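Local coordinates for protein tRNA (guanosine(18)-2'-O)-methyltransferase (Aquifex aeolicus, PDB 1ZJR) that methylates the 2'-O of guanosine 18 in a subset of tRNAs, with S-adenosylmethionine as the methyl donor, at residues W77-K82 and Q189-K194; V110-V115 and T161-Y166; D116-T121 and E173-Y178. All blocks are in the same frame, centred on the assembly; numbering follows the deposited sequence.

Contact 1: W77-K82 and Q189-K194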
# COMPACT_ATOMS: atom_id res chain seq x y z
N TRP A 77 0.78 -2.65 12.34
CA TRP A 77 0.24 -1.30 12.25
C TRP A 77 -0.26 -0.85 10.88
O TRP A 77 -0.36 0.34 10.60
CB TRP A 77 1.25 -0.29 12.82
CG TRP A 77 1.49 -0.48 14.31
CD1 TRP A 77 0.92 -1.43 15.11
CD2 TRP A 77 2.37 0.27 15.15
NE1 TRP A 77 1.39 -1.32 16.39
CE2 TRP A 77 2.29 -0.28 16.45
CE3 TRP A 77 3.22 1.36 14.93
CZ2 TRP A 77 3.03 0.22 17.52
CZ3 TRP A 77 3.96 1.86 16.00
CH2 TRP A 77 3.86 1.28 17.28
N VAL A 78 -0.58 -1.82 10.03
CA VAL A 78 -1.14 -1.57 8.71
C VAL A 78 -2.34 -2.52 8.62
O VAL A 78 -2.22 -3.68 9.00
CB VAL A 78 -0.14 -1.92 7.57
CG1 VAL A 78 -0.84 -1.83 6.22
CG2 VAL A 78 1.05 -0.96 7.60
N PHE A 79 -3.48 -2.02 8.16
CA PHE A 79 -4.66 -2.88 8.02
C PHE A 79 -4.50 -3.66 6.72
O PHE A 79 -4.41 -3.06 5.64
CB PHE A 79 -5.96 -2.06 7.93
CG PHE A 79 -6.42 -1.52 9.25
CD1 PHE A 79 -6.12 -0.21 9.62
CD2 PHE A 79 -7.18 -2.31 10.11
CE1 PHE A 79 -6.57 0.31 10.84
CE2 PHE A 79 -7.63 -1.80 11.33
CZ PHE A 79 -7.32 -0.49 11.69
N ILE A 80 -4.44 -4.98 6.83
CA ILE A 80 -4.26 -5.84 5.67
C ILE A 80 -5.57 -6.59 5.44
O ILE A 80 -6.02 -7.35 6.31
CB ILE A 80 -3.09 -6.82 5.90
CG1 ILE A 80 -1.84 -6.02 6.30
CG2 ILE A 80 -2.82 -7.63 4.65
CD1 ILE A 80 -0.66 -6.88 6.72
N GLU A 81 -6.19 -6.37 4.29
CA GLU A 81 -7.47 -6.99 3.96
C GLU A 81 -7.47 -7.77 2.65
O GLU A 81 -7.13 -7.24 1.59
CB GLU A 81 -8.55 -5.92 3.90
CG GLU A 81 -9.97 -6.45 3.72
CD GLU A 81 -11.01 -5.34 3.70
OE1 GLU A 81 -10.98 -4.48 4.61
OE2 GLU A 81 -11.85 -5.32 2.77
N LYS A 82 -7.87 -9.04 2.73
CA LYS A 82 -7.95 -9.91 1.57
C LYS A 82 -9.21 -9.55 0.78
O LYS A 82 -10.26 -9.31 1.36
CB LYS A 82 -7.99 -11.37 2.04
CG LYS A 82 -8.24 -12.40 0.94
CD LYS A 82 -8.18 -13.82 1.51
CE LYS A 82 -8.77 -14.84 0.55
NZ LYS A 82 -8.66 -16.23 1.08
N GLN A 189 -8.19 7.40 18.12
CA GLN A 189 -8.52 6.72 19.36
C GLN A 189 -9.15 5.36 19.09
O GLN A 189 -8.89 4.40 19.82
CB GLN A 189 -9.45 7.57 20.22
CG GLN A 189 -8.72 8.58 21.08
CD GLN A 189 -9.63 9.29 22.05
OE1 GLN A 189 -10.35 8.66 22.83
NE2 GLN A 189 -9.60 10.62 22.02
N LYS A 190 -9.97 5.27 18.05
CA LYS A 190 -10.61 4.00 17.72
C LYS A 190 -9.56 2.95 17.37
O LYS A 190 -9.63 1.81 17.83
CB LYS A 190 -11.58 4.17 16.55
CG LYS A 190 -12.36 2.89 16.21
CD LYS A 190 -13.15 3.02 14.92
CE LYS A 190 -12.25 3.10 13.70
NZ LYS A 190 -11.38 1.90 13.54
N ILE A 191 -8.59 3.34 16.55
CA ILE A 191 -7.55 2.42 16.16
C ILE A 191 -6.66 2.04 17.34
O ILE A 191 -6.32 0.87 17.50
CB ILE A 191 -6.69 3.01 15.02
CG1 ILE A 191 -7.58 3.26 13.80
CG2 ILE A 191 -5.54 2.06 14.68
CD1 ILE A 191 -6.89 3.96 12.64
N LEU A 192 -6.29 3.01 18.16
CA LEU A 192 -5.46 2.73 19.34
C LEU A 192 -6.13 1.67 20.20
O LEU A 192 -5.50 0.69 20.61
CB LEU A 192 -5.25 4.00 20.17
CG LEU A 192 -4.22 5.02 19.69
CD1 LEU A 192 -4.24 6.25 20.60
CD2 LEU A 192 -2.84 4.39 19.70
N LYS A 193 -7.41 1.88 20.48
CA LYS A 193 -8.17 0.94 21.30
C LYS A 193 -8.24 -0.43 20.64
O LYS A 193 -7.97 -1.45 21.28
CB LYS A 193 -9.59 1.48 21.53
CG LYS A 193 -9.66 2.71 22.41
CD LYS A 193 -11.09 3.20 22.58
CE LYS A 193 -11.17 4.38 23.53
NZ LYS A 193 -10.41 5.56 23.03
N LYS A 194 -8.60 -0.46 19.37
CA LYS A 194 -8.72 -1.71 18.63
C LYS A 194 -7.42 -2.51 18.58
O LYS A 194 -7.40 -3.69 18.94
CB LYS A 194 -9.21 -1.43 17.21
CG LYS A 194 -9.46 -2.69 16.38
CD LYS A 194 -10.13 -2.35 15.06
CE LYS A 194 -10.48 -3.62 14.27
NZ LYS A 194 -11.22 -3.32 13.02

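Contact 2: V110-V115 and T161-Y166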
# COMPACT_ATOMS: atom_id res chain seq x y z
N VAL A 110 2.94 5.48 -18.73
CA VAL A 110 3.73 6.68 -18.49
C VAL A 110 4.72 6.49 -17.36
O VAL A 110 4.56 5.59 -16.52
CB VAL A 110 2.82 7.88 -18.16
CG1 VAL A 110 1.78 8.07 -19.25
CG2 VAL A 110 2.14 7.66 -16.81
N ASN A 111 5.74 7.34 -17.34
CA ASN A 111 6.77 7.32 -16.30
C ASN A 111 6.04 7.53 -14.97
O ASN A 111 5.22 8.45 -14.85
CB ASN A 111 7.77 8.45 -16.58
CG ASN A 111 8.91 8.49 -15.58
OD1 ASN A 111 8.70 8.70 -14.39
ND2 ASN A 111 10.13 8.29 -16.06
N PHE A 112 6.32 6.68 -13.99
CA PHE A 112 5.65 6.76 -12.69
C PHE A 112 5.74 8.11 -11.98
O PHE A 112 4.93 8.40 -11.09
CB PHE A 112 6.17 5.65 -11.75
CG PHE A 112 7.52 5.94 -11.16
CD1 PHE A 112 7.64 6.29 -9.81
CD2 PHE A 112 8.67 5.87 -11.93
CE1 PHE A 112 8.89 6.56 -9.25
CE2 PHE A 112 9.93 6.15 -11.38
CZ PHE A 112 10.03 6.49 -10.04
N ARG A 113 6.70 8.95 -12.35
CA ARG A 113 6.82 10.25 -11.70
C ARG A 113 5.86 11.30 -12.27
O ARG A 113 5.79 12.42 -11.76
CB ARG A 113 8.26 10.77 -11.80
CG ARG A 113 9.29 9.86 -11.12
CD ARG A 113 10.63 10.57 -10.93
NE ARG A 113 11.62 9.70 -10.29
CZ ARG A 113 12.47 8.90 -10.94
NH1 ARG A 113 12.47 8.87 -12.27
NH2 ARG A 113 13.31 8.13 -10.26
N GLU A 114 5.11 10.94 -13.30
CA GLU A 114 4.17 11.88 -13.91
C GLU A 114 2.82 11.91 -13.20
O GLU A 114 1.99 12.78 -13.46
CB GLU A 114 3.99 11.54 -15.40
CG GLU A 114 5.27 11.72 -16.20
CD GLU A 114 5.10 11.44 -17.68
OE1 GLU A 114 6.12 11.48 -18.41
OE2 GLU A 114 3.96 11.17 -18.12
N VAL A 115 2.61 10.96 -12.30
CA VAL A 115 1.37 10.88 -11.54
C VAL A 115 1.41 11.78 -10.31
O VAL A 115 2.47 11.99 -9.72
CB VAL A 115 1.11 9.42 -11.09
CG1 VAL A 115 -0.04 9.36 -10.09
CG2 VAL A 115 0.80 8.55 -12.29
N THR A 161 7.59 -1.40 -5.77
CA THR A 161 6.60 -0.83 -4.88
C THR A 161 7.23 0.25 -4.00
O THR A 161 6.64 1.31 -3.79
CB THR A 161 5.95 -1.91 -3.98
OG1 THR A 161 5.22 -2.83 -4.81
CG2 THR A 161 5.00 -1.28 -2.97
N GLY A 162 8.43 -0.02 -3.50
CA GLY A 162 9.10 0.96 -2.67
C GLY A 162 9.49 2.20 -3.45
O GLY A 162 9.38 3.32 -2.96
N ILE A 163 9.96 2.01 -4.68
CA ILE A 163 10.36 3.14 -5.52
C ILE A 163 9.17 4.05 -5.79
O ILE A 163 9.27 5.28 -5.66
CB ILE A 163 10.94 2.63 -6.87
CG1 ILE A 163 12.27 1.92 -6.60
CG2 ILE A 163 11.09 3.80 -7.87
CD1 ILE A 163 12.76 1.05 -7.75
N ILE A 164 8.05 3.46 -6.16
CA ILE A 164 6.86 4.24 -6.46
C ILE A 164 6.31 4.90 -5.20
O ILE A 164 6.00 6.09 -5.21
CB ILE A 164 5.77 3.37 -7.10
CG1 ILE A 164 6.31 2.74 -8.39
CG2 ILE A 164 4.53 4.22 -7.40
CD1 ILE A 164 5.42 1.65 -8.98
N LEU A 165 6.18 4.14 -4.11
CA LEU A 165 5.67 4.72 -2.88
C LEU A 165 6.54 5.85 -2.34
O LEU A 165 6.04 6.77 -1.69
CB LEU A 165 5.50 3.64 -1.80
CG LEU A 165 4.29 2.73 -1.99
CD1 LEU A 165 4.25 1.69 -0.87
CD2 LEU A 165 3.00 3.57 -1.96
N TYR A 166 7.85 5.80 -2.61
CA TYR A 166 8.68 6.88 -2.11
C TYR A 166 8.63 8.12 -2.99
O TYR A 166 9.03 9.21 -2.57
CB TYR A 166 10.11 6.40 -1.84
CG TYR A 166 10.26 6.04 -0.37
CD1 TYR A 166 10.49 7.03 0.59
CD2 TYR A 166 10.03 4.73 0.07
CE1 TYR A 166 10.49 6.72 1.96
CE2 TYR A 166 10.03 4.42 1.43
CZ TYR A 166 10.26 5.41 2.37
OH TYR A 166 10.24 5.09 3.71

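Contact 3: D116-T121 and E173-Y178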
# COMPACT_ATOMS: atom_id res chain seq x y z
N ASP A 116 0.26 12.32 -9.94
CA ASP A 116 0.15 13.17 -8.76
C ASP A 116 -0.35 12.27 -7.63
O ASP A 116 -1.55 11.98 -7.54
CB ASP A 116 -0.86 14.30 -9.01
CG ASP A 116 -1.07 15.18 -7.79
OD1 ASP A 116 -0.53 14.86 -6.71
OD2 ASP A 116 -1.80 16.19 -7.92
N TYR A 117 0.56 11.82 -6.77
CA TYR A 117 0.20 10.93 -5.67
C TYR A 117 -0.34 11.64 -4.43
O TYR A 117 -0.66 10.98 -3.44
CB TYR A 117 1.41 10.07 -5.26
CG TYR A 117 1.95 9.19 -6.38
CD1 TYR A 117 2.94 9.66 -7.25
CD2 TYR A 117 1.43 7.92 -6.60
CE1 TYR A 117 3.39 8.88 -8.31
CE2 TYR A 117 1.88 7.12 -7.66
CZ TYR A 117 2.86 7.61 -8.51
OH TYR A 117 3.29 6.85 -9.56
N THR A 118 -0.46 12.96 -4.47
CA THR A 118 -0.97 13.71 -3.31
C THR A 118 -2.49 13.69 -3.18
O THR A 118 -3.03 14.05 -2.14
CB THR A 118 -0.50 15.19 -3.33
OG1 THR A 118 -1.14 15.88 -4.41
CG2 THR A 118 1.02 15.25 -3.51
N LYS A 119 -3.18 13.28 -4.24
CA LYS A 119 -4.64 13.19 -4.21
C LYS A 119 -5.01 11.77 -3.79
O LYS A 119 -4.15 10.88 -3.81
CB LYS A 119 -5.22 13.48 -5.60
CG LYS A 119 -4.69 12.53 -6.67
CD LYS A 119 -5.40 12.70 -8.00
CE LYS A 119 -5.12 14.04 -8.64
NZ LYS A 119 -5.69 14.09 -10.02
N PRO A 120 -6.27 11.53 -3.39
CA PRO A 120 -6.68 10.18 -2.99
C PRO A 120 -6.25 9.21 -4.08
O PRO A 120 -6.67 9.32 -5.24
CB PRO A 120 -8.20 10.30 -2.88
CG PRO A 120 -8.36 11.70 -2.35
CD PRO A 120 -7.38 12.49 -3.22
N THR A 121 -5.42 8.24 -3.71
CA THR A 121 -4.87 7.29 -4.66
C THR A 121 -4.78 5.85 -4.18
O THR A 121 -4.48 5.58 -3.02
CB THR A 121 -3.42 7.69 -5.04
OG1 THR A 121 -3.42 9.00 -5.60
CG2 THR A 121 -2.82 6.69 -6.04
N GLU A 173 5.31 14.83 1.14
CA GLU A 173 6.18 15.51 2.09
C GLU A 173 6.28 16.98 1.71
O GLU A 173 6.20 17.87 2.57
CB GLU A 173 7.57 14.87 2.07
CG GLU A 173 8.65 15.74 2.69
CD GLU A 173 8.40 16.04 4.15
OE1 GLU A 173 9.07 16.95 4.69
OE2 GLU A 173 7.53 15.38 4.76
N GLU A 174 6.45 17.24 0.42
CA GLU A 174 6.58 18.59 -0.11
C GLU A 174 5.37 19.47 0.19
O GLU A 174 5.50 20.68 0.34
CB GLU A 174 6.85 18.53 -1.61
CG GLU A 174 7.17 19.88 -2.24
CD GLU A 174 7.93 19.75 -3.55
OE1 GLU A 174 8.15 20.78 -4.22
OE2 GLU A 174 8.31 18.61 -3.90
N LYS A 175 4.20 18.85 0.29
CA LYS A 175 2.97 19.58 0.59
C LYS A 175 2.65 19.58 2.08
O LYS A 175 1.58 20.02 2.50
CB LYS A 175 1.79 18.99 -0.18
CG LYS A 175 1.86 19.16 -1.68
CD LYS A 175 0.52 18.85 -2.32
CE LYS A 175 0.59 19.00 -3.83
NZ LYS A 175 -0.74 18.78 -4.46
N GLY A 176 3.59 19.07 2.88
CA GLY A 176 3.40 19.02 4.32
C GLY A 176 2.31 18.06 4.76
O GLY A 176 1.74 18.22 5.84
N MET A 177 2.02 17.05 3.95
CA MET A 177 0.97 16.10 4.30
C MET A 177 1.33 15.13 5.42
O MET A 177 0.48 14.36 5.88
CB MET A 177 0.51 15.36 3.05
CG MET A 177 -0.32 16.26 2.15
SD MET A 177 -0.73 15.56 0.57
CE MET A 177 -2.06 14.47 1.02
N TYR A 178 2.58 15.16 5.87
CA TYR A 178 3.01 14.32 6.98
C TYR A 178 3.12 15.19 8.22
O TYR A 178 3.40 14.68 9.31
CB TYR A 178 4.37 13.68 6.71
CG TYR A 178 4.35 12.57 5.69
CD1 TYR A 178 4.76 12.80 4.38
CD2 TYR A 178 3.95 11.28 6.04
CE1 TYR A 178 4.76 11.77 3.44
CE2 TYR A 178 3.95 10.25 5.11
CZ TYR A 178 4.36 10.49 3.82
OH TYR A 178 4.36 9.47 2.89

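Contact 1: W77-K82 and Q189-K194
F79, on the outermost strand 79-82 of the parallel sheet, meets I191 and K194 of helix 185-200; within these two segments F79 makes every contact on the strand side. CE1 of F79 lies 4.1 Å from CD1 of I191, which comes to the rim of the ring near its plane. I191 suits this place because its extended branch carries a methyl out from the helix: CG1 stands anti to the carbonyl carbon (chi1 -61°) and CD1 continues the reach. At the other flank of the ring, NZ of K194 comes obliquely to within 4.2 Å of CE2 of F79. K194 gets there with its chain stretched out from CB onward, CG anti to the backbone N (chi1 -176°), so a long flexible residue at the exposed border brings mainly its tip to the phenylalanine. W195 of the same helix adds further ring contacts, meeting both F79 and W77, while the backbone of F79 pairs with strand 51-57. A phenylalanine fits here because its flat side chain projects from the strand far enough to bridge to a helix. The two segments bury just 136 Å² between them, and with no polar bond joining them the contact depends on apolar packing of F79 with I191, the K194 ammonium lying obliquely beside the ring.

Contact 2: V110-V115 and T161-Y166
F112 carries this contact almost alone, and it touches helix backbone as well as side chains: its CD1 lies 4.0 Å from both CA and CG1 of I164, and its CE1 is 3.8 Å from the carbonyl O of I163. With CG between the backbone N and the carbonyl carbon (chi1 77°), the ring swings from the turn toward helix 157-174. There its CZ packs 3.6 Å from CG2 of I163, the side chains crossing at about a right angle. Branched isoleucines suit this helix face because they fill space close to the main chain. R113 folds over one face of the ring, its CG 3.6 Å above the plane toward the rim, and CZ of F112 lies over the centre of its guanidinium. In the Asx turn here, OD1 of N111 accepts from N of R113 at 2.9 Å, which probably helps set the direction in which F112 leaves. Putting an alanine at F112 would probably leave I163 and I164 facing a gap and the R113 guanidinium free to turn. I163 also packs on L155 and I164 lies close to T103, both predicted to bind S-adenosylmethionine. Edge strand 110-111, paired with strand 142-145, thus meets helix 157-174, whose I164 also rests on I144 and L123.

Contact 3: D116-T121 and E173-Y178
T118 has the largest buried surface here, and K175 and M177 close on it from the far segment. NZ of K175 donates to OG1 of T118 at 2.9 Å, and that hydroxyl in turn donates a hydrogen bond to OD1 of D116, 2.6 Å away, on the syn lone pair. The hydroxyl is thus gripped twice. OD1 of D116 also takes the backbone N of T118, from the anti side and 31° out of the carboxylate plane. The carboxylate therefore holds the threonine in place for K175, whose ammonium is probably also drawn by the negative charge, although OD2 of D116 remains 4.5 Å from NZ, beyond a salt bridge. Threonine suits the site because its methyl serves too: CG2 of T118 packs 3.8 Å from CD of K175. A lysine suits the exposed helix end because its extended chain, crossing the threonine at about a right angle, carries the ammonium across to the hydroxyl. The flexible thioether of M177 bends (chi3 78°), bringing CE to 3.3 Å from the carbonyl O of T118. The contact joins a loop shaped by an Asx turn at D116 to a helix C-terminus closed by a Schellman motif, with G176 (positive phi) as C-prime residue.

How the contacts relate
Following the chain from the N terminus, the first segment to take part is 77-82, on strand 79-82, whose contact 1 is completed only by helix 185-200 near the C terminus; that long loop encloses both other contacts. Within it, residues 110-115 and then 116-121 pair with 161-166 and 173-178 respectively, so contacts 2 and 3 cross rather than nest. Both use helix 157-174, contact 2 along its body and contact 3 at its C-terminal end, and they touch where O of F112 and OH of Y117 stand 2.7 Å apart, probably hydrogen-bonded. Contacts 1 and 2 involve the two outermost strands of the sheet and lie about 26 Å apart between centres, on opposite sides of the chain's centre.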